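Periplasmic branched-chain amino acid-binding protein (Burkholderia mallei, PDB 3I09) probably serves as the periplasmic solute receptor of a branched-chain amino acid ABC transporter, closing two lobes round a small ligand, here acetoacetic acid. Local coordinates at residues N234-A238 with L239-T243; A355-G359 with E360-T364; V175-P178 with L179-D183; G219-T223 with M224-A228. All blocks are in the same frame, centred on the assembly; numbering follows the deposited sequence.

Contact 1: residues N234-A238 with L239-T243; sequences NDVHA and LGLET. With EDO (1,2-ethanediol), chain G.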
loop_
_atom_site.group_PDB
_atom_site.type_symbol
_atom_site.label_atom_id
_atom_site.label_comp_id
_atom_site.label_asym_id
_atom_site.label_seq_id
_atom_site.Cartn_x
_atom_site.Cartn_y
_atom_site.Cartn_z
ATOM N N ASN A 234 1.212 9.892 -7.260
ATOM C CA ASN A 234 2.492 10.281 -7.872
ATOM C C ASN A 234 2.680 9.645 -9.250
ATOM O O ASN A 234 3.366 10.197 -10.135
ATOM C CB ASN A 234 3.672 9.879 -6.978
ATOM C CG ASN A 234 3.472 10.289 -5.548
ATOM O OD1 ASN A 234 2.689 9.634 -4.810
ATOM N ND2 ASN A 234 4.093 11.412 -5.153
ATOM N N ASP A 235 2.078 8.469 -9.421
ATOM C CA ASP A 235 2.131 7.768 -10.693
ATOM C C ASP A 235 1.298 8.535 -11.735
ATOM O O ASP A 235 1.712 8.739 -12.878
ATOM C CB ASP A 235 1.626 6.327 -10.521
ATOM C CG ASP A 235 2.388 5.521 -9.447
ATOM O OD1 ASP A 235 3.634 5.618 -9.371
ATOM O OD2 ASP A 235 1.733 4.727 -8.697
ATOM N N VAL A 236 0.113 9.000 -11.335
ATOM C CA VAL A 236 -0.670 9.870 -12.221
ATOM C C VAL A 236 0.082 11.170 -12.557
ATOM O O VAL A 236 0.089 11.633 -13.703
ATOM C CB VAL A 236 -2.070 10.178 -11.643
ATOM C CG1 VAL A 236 -2.879 11.060 -12.603
ATOM C CG2 VAL A 236 -2.863 8.849 -11.357
ATOM N N HIS A 237 0.731 11.769 -11.565
ATOM C CA HIS A 237 1.438 13.008 -11.758
ATOM C C HIS A 237 2.576 12.795 -12.781
ATOM O O HIS A 237 2.795 13.647 -13.646
ATOM C CB HIS A 237 2.048 13.449 -10.433
ATOM C CG HIS A 237 2.704 14.787 -10.475
ATOM N ND1 HIS A 237 4.041 14.952 -10.731
ATOM C CD2 HIS A 237 2.198 16.034 -10.295
ATOM C CE1 HIS A 237 4.339 16.242 -10.711
ATOM N NE2 HIS A 237 3.243 16.919 -10.417
ATOM N N ALA A 238 3.296 11.685 -12.642
ATOM C CA ALA A 238 4.383 11.325 -13.570
ATOM C C ALA A 238 3.881 11.157 -15.004
ATOM O O ALA A 238 4.552 11.572 -15.978
ATOM C CB ALA A 238 5.101 10.020 -13.094
ATOM N N LEU A 239 2.735 10.506 -15.163
ATOM C CA LEU A 239 2.227 10.180 -16.491
ATOM C C LEU A 239 1.458 11.330 -17.110
ATOM O O LEU A 239 1.481 11.511 -18.348
ATOM C CB LEU A 239 1.327 8.937 -16.430
ATOM C CG LEU A 239 2.059 7.633 -16.190
ATOM C CD1 LEU A 239 1.093 6.547 -15.675
ATOM C CD2 LEU A 239 2.783 7.209 -17.487
ATOM N N GLY A 240 0.746 12.082 -16.276
ATOM C CA GLY A 240 -0.144 13.112 -16.771
ATOM C C GLY A 240 -1.549 12.571 -17.068
ATOM O O GLY A 240 -1.749 11.372 -17.359
ATOM N N LEU A 241 -2.528 13.467 -16.968
ATOM C CA LEU A 241 -3.940 13.123 -17.203
ATOM C C LEU A 241 -4.252 12.763 -18.634
ATOM O O LEU A 241 -5.114 11.929 -18.886
ATOM C CB LEU A 241 -4.861 14.265 -16.748
ATOM C CG LEU A 241 -4.893 14.506 -15.247
ATOM C CD1 LEU A 241 -5.825 15.703 -14.950
ATOM C CD2 LEU A 241 -5.303 13.228 -14.468
ATOM N N GLU A 242 -3.565 13.366 -19.598
ATOM C CA GLU A 242 -3.892 13.049 -20.978
ATOM C C GLU A 242 -3.718 11.515 -21.215
ATOM O O GLU A 242 -4.550 10.889 -21.849
ATOM C CB GLU A 242 -3.017 13.845 -21.940
ATOM C CG GLU A 242 -3.275 13.502 -23.407
ATOM C CD GLU A 242 -4.644 13.920 -23.865
ATOM O OE1 GLU A 242 -5.181 14.911 -23.303
ATOM O OE2 GLU A 242 -5.180 13.263 -24.798
ATOM N N THR A 243 -2.680 10.938 -20.632
ATOM C CA THR A 243 -2.383 9.503 -20.781
ATOM C C THR A 243 -3.230 8.634 -19.853
ATOM O O THR A 243 -3.622 7.524 -20.241
ATOM C CB THR A 243 -0.908 9.241 -20.505
ATOM O OG1 THR A 243 -0.123 9.845 -21.547
ATOM C CG2 THR A 243 -0.592 7.695 -20.402
HETATM C C1 EDO G . 5.850 7.631 -9.548
HETATM O O1 EDO G . 5.689 6.643 -8.535
HETATM C C2 EDO G . 7.309 7.647 -9.966
HETATM O O2 EDO G . 7.519 7.123 -11.291
#
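V236 and L241 meet across the junction of two short helices. Their side chains pass each other at a slant, and the touch is a single methyl pair, V236 CG1 to L241 CD2 at 3.7 Å. CG1 of V236 lies anti to its backbone N (chi1 -179°), which turns this branch to the leucine. L239 is placed differently. Its CB, CG and CD1 lie against the carbonyl oxygen of D235 one turn back, with CG 3.5 Å from D235 O. That oxygen also takes the backbone bond from L239 N, at 3.1 Å. The next bond, from G240 N to V236 O, is shorter at 2.7 Å, and the donor sits nearly along the C=O axis.

This is a helix-to-helix junction. Helix 233-239 gives way at G240, the first residue with non-helical angles and positive phi, which is also the N-cap residue of helix 241-244. G240 alone separates the two helices.

D235 OD1 receives a hydrogen bond from O1 of a 1,2-ethanediol, probably from the crystallisation liquor, while OD2 bonds to F232 N. The bond to the diol is modelled very short, so its exact length is doubtful. L239 also packs on I212 and K213 of helix 205-217. On the exposed side, the ring of H237 stacks with W348.

Contact 2: residues A355-G359 with E360-T364; sequences ATIPG and EQAFT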
loop_
_atom_site.group_PDB
_atom_site.type_symbol
_atom_site.label_atom_id
_atom_site.label_comp_id
_atom_site.label_asym_id
_atom_site.label_seq_id
_atom_site.Cartn_x
_atom_site.Cartn_y
_atom_site.Cartn_z
ATOM N N ALA A 355 -17.177 4.777 -6.510
ATOM C CA ALA A 355 -17.870 4.058 -5.439
ATOM C C ALA A 355 -17.012 4.023 -4.183
ATOM O O ALA A 355 -15.780 4.056 -4.242
ATOM C CB ALA A 355 -18.220 2.630 -5.854
ATOM N N THR A 356 -17.688 3.994 -3.046
ATOM C CA THR A 356 -17.038 3.652 -1.784
ATOM C C THR A 356 -17.233 2.159 -1.548
ATOM O O THR A 356 -18.365 1.668 -1.617
ATOM C CB THR A 356 -17.629 4.462 -0.637
ATOM O OG1 THR A 356 -17.373 5.846 -0.871
ATOM C CG2 THR A 356 -17.035 4.057 0.708
ATOM N N ILE A 357 -16.155 1.430 -1.262
ATOM C CA ILE A 357 -16.231 -0.005 -0.991
ATOM C C ILE A 357 -16.187 -0.182 0.505
ATOM O O ILE A 357 -15.154 0.143 1.124
ATOM C CB ILE A 357 -15.065 -0.793 -1.613
ATOM C CG1 ILE A 357 -14.950 -0.497 -3.120
ATOM C CG2 ILE A 357 -15.260 -2.315 -1.409
ATOM C CD1 ILE A 357 -13.572 -0.797 -3.666
ATOM N N PRO A 358 -17.277 -0.686 1.111
ATOM C CA PRO A 358 -17.220 -0.775 2.571
ATOM C C PRO A 358 -16.087 -1.677 3.047
ATOM O O PRO A 358 -15.798 -2.711 2.434
ATOM C CB PRO A 358 -18.592 -1.384 2.961
ATOM C CG PRO A 358 -19.491 -1.117 1.800
ATOM C CD PRO A 358 -18.578 -1.144 0.577
ATOM N N GLY A 359 -15.462 -1.267 4.143
ATOM C CA GLY A 359 -14.340 -1.964 4.706
ATOM C C GLY A 359 -14.577 -3.441 4.893
ATOM O O GLY A 359 -13.772 -4.248 4.467
ATOM N N GLU A 360 -15.707 -3.783 5.482
ATOM C CA GLU A 360 -16.045 -5.196 5.699
ATOM C C GLU A 360 -16.123 -6.000 4.385
ATOM O O GLU A 360 -15.915 -7.236 4.382
ATOM C CB GLU A 360 -17.376 -5.317 6.454
ATOM C CG GLU A 360 -17.466 -4.551 7.796
ATOM C CD GLU A 360 -16.505 -5.069 8.868
ATOM O OE1 GLU A 360 -15.919 -6.165 8.678
ATOM O OE2 GLU A 360 -16.337 -4.351 9.895
ATOM N N GLN A 361 -16.378 -5.316 3.268
ATOM C CA GLN A 361 -16.444 -5.968 1.979
ATOM C C GLN A 361 -15.164 -5.916 1.173
ATOM O O GLN A 361 -15.022 -6.678 0.231
ATOM C CB GLN A 361 -17.605 -5.367 1.160
ATOM C CG GLN A 361 -18.916 -5.440 1.939
ATOM C CD GLN A 361 -20.037 -4.654 1.307
ATOM O OE1 GLN A 361 -20.031 -4.374 0.101
ATOM N NE2 GLN A 361 -21.034 -4.304 2.122
ATOM N N ALA A 362 -14.210 -5.067 1.556
ATOM C CA ALA A 362 -13.041 -4.803 0.725
ATOM C C ALA A 362 -11.923 -5.837 0.866
ATOM O O ALA A 362 -11.149 -6.086 -0.071
ATOM C CB ALA A 362 -12.506 -3.412 1.065
ATOM N N PHE A 363 -11.838 -6.450 2.042
ATOM C CA PHE A 363 -10.720 -7.311 2.389
ATOM C C PHE A 363 -11.110 -8.796 2.449
ATOM O O PHE A 363 -12.283 -9.162 2.268
ATOM C CB PHE A 363 -10.131 -6.827 3.728
ATOM C CG PHE A 363 -9.526 -5.441 3.645
ATOM C CD1 PHE A 363 -8.254 -5.274 3.174
ATOM C CD2 PHE A 363 -10.265 -4.310 4.003
ATOM C CE1 PHE A 363 -7.685 -4.006 3.046
ATOM C CE2 PHE A 363 -9.715 -3.036 3.884
ATOM C CZ PHE A 363 -8.439 -2.871 3.436
ATOM N N THR A 364 -10.123 -9.643 2.730
ATOM C CA THR A 364 -10.328 -11.098 2.788
ATOM C C THR A 364 -11.452 -11.435 3.769
ATOM O O THR A 364 -11.473 -10.914 4.883
ATOM C CB THR A 364 -9.023 -11.804 3.247
ATOM O OG1 THR A 364 -7.963 -11.515 2.320
ATOM C CG2 THR A 364 -9.218 -13.302 3.337
#
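Q361 lays its side chain across the ring of P358, three residues back. The chain begins at CB, which lies 3.5 Å from P358 O. CG follows, placed anti to the carbonyl carbon (chi1 -54°), and comes only loosely near P358 CB. Beyond CG the chain is extended, so the amide is carried out over the proline at a slant. CD is 3.6 Å from P358 CG. The two ends of the amide part there: OE1 lies 3.6 Å from P358 CD, and NE2 lies 3.6 Å from P358 CG. These contacts with the ring are van der Waals touches.

The backbone here starts a one-turn helix directly after strand 351-357. P358 is the N-cap residue. Its carbonyl oxygen accepts Q361 N at 2.8 Å, with the donor well above the carbonyl plane. G359 O accepts A362 N in the same manner, at 3.1 Å. G359 N is held by D332 OD1, from the adjoining strand 329-338.

On another side of the turn, I357 CG2 meets A362 CB at 3.9 Å, an apolar touch between the strand end and the helix. F363, the first residue to leave the helix, brings the edge of its ring to the backbone. Its CD2 is 3.5 Å from G359 O, which lies near the ring plane. The F363 side chain also packs on I330 and on A126 of helix 124-137. E360 turns its carboxylate elsewhere, and OE2 bonds to Y322 OH.

Contact 3: residues V175-P178 with L179-D183; sequences VRHP and LSASD
P178 and A181 make an apolar touch round a type II-like beta turn, with L179 and S180 at its corners. A181 CB points back at the preceding residues. It lies 4.0 Å from P178 CG. It is also in van der Waals contact with H177 ND1 at 4.0 Å, approaching the imidazole obliquely. The same methyl is 3.5 Å from P178 O.

The polar contacts centre on that oxygen. H177 ND1 donates to P178 O at 2.8 Å, with an angle of 157° at the hydrogen. The oxygen lies close to the plane of the imidazole, but the donor stands above the carbonyl plane of P178. CG of H177 sits between the backbone N and carbonyl carbon (chi1 67°), which folds the ring forward along the chain. NE2 is bonded to N203 ND2. Both nitrogens are engaged and F184 meets the ring edge-to-face, which should limit its rotation. D207 OD2 accepts S180 N, and OD1 accepts A181 N weakly.

L179 packs on Y17, N80 and Y150, residues of the acetoacetic acid pocket. Its side chain comes within about 7 Å of the bound acetoacetic acid.

The turn follows strand 170-177, an outermost strand of the four-stranded parallel sheet, and leads to helix 185-193. H177 rests on strand 142-148 and on F187 of that helix. D207 ties the turn to helix 205-217, which follows helix 185-193.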
loop_
_atom_site.group_PDB
_atom_site.type_symbol
_atom_site.label_atom_id
_atom_site.label_comp_id
_atom_site.label_asym_id
_atom_site.label_seq_id
_atom_site.Cartn_x
_atom_site.Cartn_y
_atom_site.Cartn_z
ATOM N N VAL A 175 2.730 -12.668 -18.326
ATOM C CA VAL A 175 4.159 -12.560 -18.602
ATOM C C VAL A 175 4.802 -11.831 -17.421
ATOM O O VAL A 175 4.234 -10.877 -16.897
ATOM C CB VAL A 175 4.494 -11.852 -19.950
ATOM C CG1 VAL A 175 4.027 -10.382 -19.976
ATOM C CG2 VAL A 175 5.993 -11.954 -20.229
ATOM N N ARG A 176 5.958 -12.312 -16.970
ATOM C CA ARG A 176 6.669 -11.731 -15.817
ATOM C C ARG A 176 7.721 -10.773 -16.288
ATOM O O ARG A 176 8.268 -10.920 -17.412
ATOM C CB ARG A 176 7.396 -12.796 -15.039
ATOM C CG ARG A 176 6.511 -13.857 -14.511
ATOM C CD ARG A 176 6.234 -13.729 -13.075
ATOM N NE ARG A 176 5.555 -14.941 -12.624
ATOM C CZ ARG A 176 6.109 -15.948 -11.980
ATOM N NH1 ARG A 176 7.392 -15.926 -11.627
ATOM N NH2 ARG A 176 5.347 -16.972 -11.644
ATOM N N HIS A 177 7.962 -9.748 -15.461
ATOM C CA HIS A 177 9.042 -8.839 -15.698
ATOM C C HIS A 177 9.802 -8.659 -14.400
ATOM O O HIS A 177 9.211 -8.752 -13.344
ATOM C CB HIS A 177 8.550 -7.501 -16.247
ATOM C CG HIS A 177 7.726 -6.674 -15.278
ATOM N ND1 HIS A 177 8.299 -5.841 -14.349
ATOM C CD2 HIS A 177 6.383 -6.527 -15.147
ATOM C CE1 HIS A 177 7.337 -5.223 -13.666
ATOM N NE2 HIS A 177 6.166 -5.610 -14.148
ATOM N N PRO A 178 11.109 -8.384 -14.485
ATOM C CA PRO A 178 11.862 -8.083 -13.294
ATOM C C PRO A 178 11.390 -6.781 -12.646
ATOM O O PRO A 178 10.930 -5.866 -13.334
ATOM C CB PRO A 178 13.304 -7.939 -13.812
ATOM C CG PRO A 178 13.163 -7.567 -15.261
ATOM C CD PRO A 178 11.937 -8.298 -15.701
ATOM N N LEU A 179 11.541 -6.704 -11.333
ATOM C CA LEU A 179 11.266 -5.472 -10.590
ATOM C C LEU A 179 12.137 -4.376 -11.167
ATOM O O LEU A 179 13.328 -4.579 -11.419
ATOM C CB LEU A 179 11.522 -5.667 -9.093
ATOM C CG LEU A 179 11.301 -4.436 -8.196
ATOM C CD1 LEU A 179 9.848 -4.033 -8.289
ATOM C CD2 LEU A 179 11.736 -4.645 -6.721
ATOM N N SER A 180 11.531 -3.225 -11.427
ATOM C CA SER A 180 12.217 -2.083 -12.006
ATOM C C SER A 180 12.826 -2.402 -13.391
ATOM O O SER A 180 14.007 -2.085 -13.659
ATOM C CB SER A 180 13.286 -1.584 -11.037
ATOM O OG SER A 180 13.494 -0.206 -11.214
ATOM N N ALA A 181 12.029 -3.035 -14.242
ATOM C CA ALA A 181 12.435 -3.388 -15.616
ATOM C C ALA A 181 12.820 -2.171 -16.461
ATOM O O ALA A 181 12.161 -1.101 -16.398
ATOM C CB ALA A 181 11.316 -4.175 -16.318
ATOM N N SER A 182 13.863 -2.313 -17.279
ATOM C CA SER A 182 14.314 -1.179 -18.070
ATOM C C SER A 182 13.739 -1.217 -19.478
ATOM O O SER A 182 13.952 -0.285 -20.241
ATOM C CB SER A 182 15.831 -1.125 -18.129
ATOM O OG SER A 182 16.296 -2.224 -18.860
ATOM N N ASP A 183 13.015 -2.278 -19.820
ATOM C CA ASP A 183 12.475 -2.443 -21.168
ATOM C C ASP A 183 11.261 -3.376 -21.100
ATOM O O ASP A 183 11.369 -4.531 -20.667
ATOM C CB ASP A 183 13.563 -2.979 -22.127
ATOM C CG ASP A 183 13.107 -3.049 -23.598
ATOM O OD1 ASP A 183 11.911 -2.847 -23.902
ATOM O OD2 ASP A 183 13.983 -3.292 -24.479
#

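Contact 4: residues G219-T223 with M224-A228; sequences GITKT and MKLAA
I220 and M224, a selenomethionine, lie side by side and point the same way. The touch is between I220 CG2 and M224 SE, at 3.7 Å. The selenomethionine chain is extended at chi2 and bends at chi3 (90°), which turns its terminal methyl aside. T221 makes the second apolar touch. Its CG2 crosses at a slant to L226 and lies 3.7 Å from L226 CD1.

One backbone oxygen holds the turn beneath these side chains. I220 O accepts M224 N at 3.1 Å, with the donor in the carbonyl plane, and it also accepts T223 N at 3.1 Å. Two N-H groups thus grip the same oxygen. K222 N bonds to G219 O in the step before. A CA-H...O contact adds to this, from T221 CA to M224 O at 3.4 Å. The hydroxyl of T223 gives at most a weak, unsettled bond to I220 O.

Further back, G219 closes helix 205-217 in a Schellman motif, with positive phi.

The turn belongs to the return leg of a beta-alpha-beta crossover: strands 198-202 and 225-228 are parallel neighbours in the four-stranded sheet, joined through helix 205-217. Strand 225-228 is the edge of that sheet and pairs with strand 198-202 through K225 and A227. I220 packs on L188 of helix 185-193 and on A215 of helix 205-217. M224 reaches L199 and F144 on the sheet, while L226 touches L199 on the sheet and I212 on helix 205-217.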
loop_
_atom_site.group_PDB
_atom_site.type_symbol
_atom_site.label_atom_id
_atom_site.label_comp_id
_atom_site.label_asym_id
_atom_site.label_seq_id
_atom_site.Cartn_x
_atom_site.Cartn_y
_atom_site.Cartn_z
ATOM N N GLY A 219 1.494 1.372 -29.049
ATOM C CA GLY A 219 0.138 1.249 -29.576
ATOM C C GLY A 219 -0.690 0.132 -28.950
ATOM O O GLY A 219 -1.742 -0.241 -29.478
ATOM N N ILE A 220 -0.242 -0.392 -27.813
ATOM C CA ILE A 220 -0.927 -1.520 -27.180
ATOM C C ILE A 220 -2.343 -1.078 -26.810
ATOM O O ILE A 220 -3.295 -1.853 -26.908
ATOM C CB ILE A 220 -0.174 -2.027 -25.921
ATOM C CG1 ILE A 220 1.278 -2.468 -26.223
ATOM C CG2 ILE A 220 -0.966 -3.131 -25.224
ATOM C CD1 ILE A 220 1.471 -3.488 -27.348
ATOM N N THR A 221 -2.492 0.186 -26.413
ATOM C CA THR A 221 -3.769 0.691 -25.913
ATOM C C THR A 221 -4.795 0.950 -27.031
ATOM O O THR A 221 -5.941 1.279 -26.759
ATOM C CB THR A 221 -3.565 1.975 -25.077
ATOM O OG1 THR A 221 -2.823 2.899 -25.859
ATOM C CG2 THR A 221 -2.801 1.677 -23.806
ATOM N N LYS A 222 -4.383 0.772 -28.282
ATOM C CA LYS A 222 -5.329 0.751 -29.408
ATOM C C LYS A 222 -6.211 -0.497 -29.371
ATOM O O LYS A 222 -7.346 -0.457 -29.842
ATOM C CB LYS A 222 -4.577 0.754 -30.732
ATOM C CG LYS A 222 -3.819 2.041 -31.025
ATOM C CD LYS A 222 -2.838 1.789 -32.159
ATOM C CE LYS A 222 -2.100 3.036 -32.609
ATOM N NZ LYS A 222 -0.815 2.652 -33.310
ATOM N N THR A 223 -5.682 -1.601 -28.850
ATOM C CA THR A 223 -6.392 -2.871 -28.915
ATOM C C THR A 223 -6.710 -3.505 -27.557
ATOM O O THR A 223 -7.510 -4.437 -27.500
ATOM C CB THR A 223 -5.630 -3.891 -29.776
ATOM O OG1 THR A 223 -4.391 -4.254 -29.142
ATOM C CG2 THR A 223 -5.354 -3.333 -31.142
HETATM N N MSE A 224 -6.119 -2.992 -26.480
HETATM C CA MSE A 224 -6.362 -3.513 -25.124
HETATM C C MSE A 224 -6.616 -2.311 -24.183
HETATM O O MSE A 224 -6.057 -1.230 -24.383
HETATM C CB MSE A 224 -5.143 -4.317 -24.586
HETATM C CG MSE A 224 -4.545 -5.434 -25.470
HETATM SE SE MSE A 224 -3.000 -6.120 -24.592
HETATM C CE MSE A 224 -3.822 -7.552 -23.511
ATOM N N LYS A 225 -7.477 -2.493 -23.194
ATOM C CA LYS A 225 -7.593 -1.555 -22.104
ATOM C C LYS A 225 -6.609 -1.934 -20.966
ATOM O O LYS A 225 -6.466 -3.110 -20.640
ATOM C CB LYS A 225 -9.022 -1.523 -21.567
ATOM C CG LYS A 225 -10.003 -0.708 -22.411
ATOM C CD LYS A 225 -11.199 -0.233 -21.570
ATOM C CE LYS A 225 -12.171 0.697 -22.342
ATOM N NZ LYS A 225 -13.205 1.301 -21.398
ATOM N N LEU A 226 -5.945 -0.945 -20.381
ATOM C CA LEU A 226 -5.053 -1.208 -19.249
ATOM C C LEU A 226 -5.856 -1.197 -17.961
ATOM O O LEU A 226 -6.714 -0.357 -17.800
ATOM C CB LEU A 226 -3.950 -0.156 -19.157
ATOM C CG LEU A 226 -3.131 0.106 -20.419
ATOM C CD1 LEU A 226 -2.086 1.220 -20.177
ATOM C CD2 LEU A 226 -2.473 -1.156 -20.912
ATOM N N ALA A 227 -5.611 -2.167 -17.086
ATOM C CA ALA A 227 -6.139 -2.134 -15.736
ATOM C C ALA A 227 -4.927 -1.912 -14.830
ATOM O O ALA A 227 -4.094 -2.799 -14.638
ATOM C CB ALA A 227 -6.869 -3.409 -15.398
ATOM N N ALA A 228 -4.827 -0.715 -14.287
ATOM C CA ALA A 228 -3.723 -0.362 -13.411
ATOM C C ALA A 228 -4.154 -0.811 -12.020
ATOM O O ALA A 228 -4.916 -0.145 -11.324
ATOM C CB ALA A 228 -3.446 1.136 -13.486
#

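How the contacts relate
Along the chain the order is contact 3, contact 4, contact 1, contact 2. Contacts 3 and 4 belong to the outermost strands, 170-177 and 225-228, of one four-stranded parallel sheet, with centres 18 Å apart. Helix 205-217 is shared more widely: it touches contacts 1, 3 and 4. Strand 225-228 leads on to helix 233-239, so contact 1 follows contact 4 closely, their nearest atoms about 6 Å apart. Contact 2 stands apart, its centre 26 to 31 Å from the others, at the end of strand 351-357 in the antiparallel sheet. No two contacts touch. L179 of contact 3 packs on pocket residues, and the side chains of L179 and D235 both come within about 7 Å of the ligand.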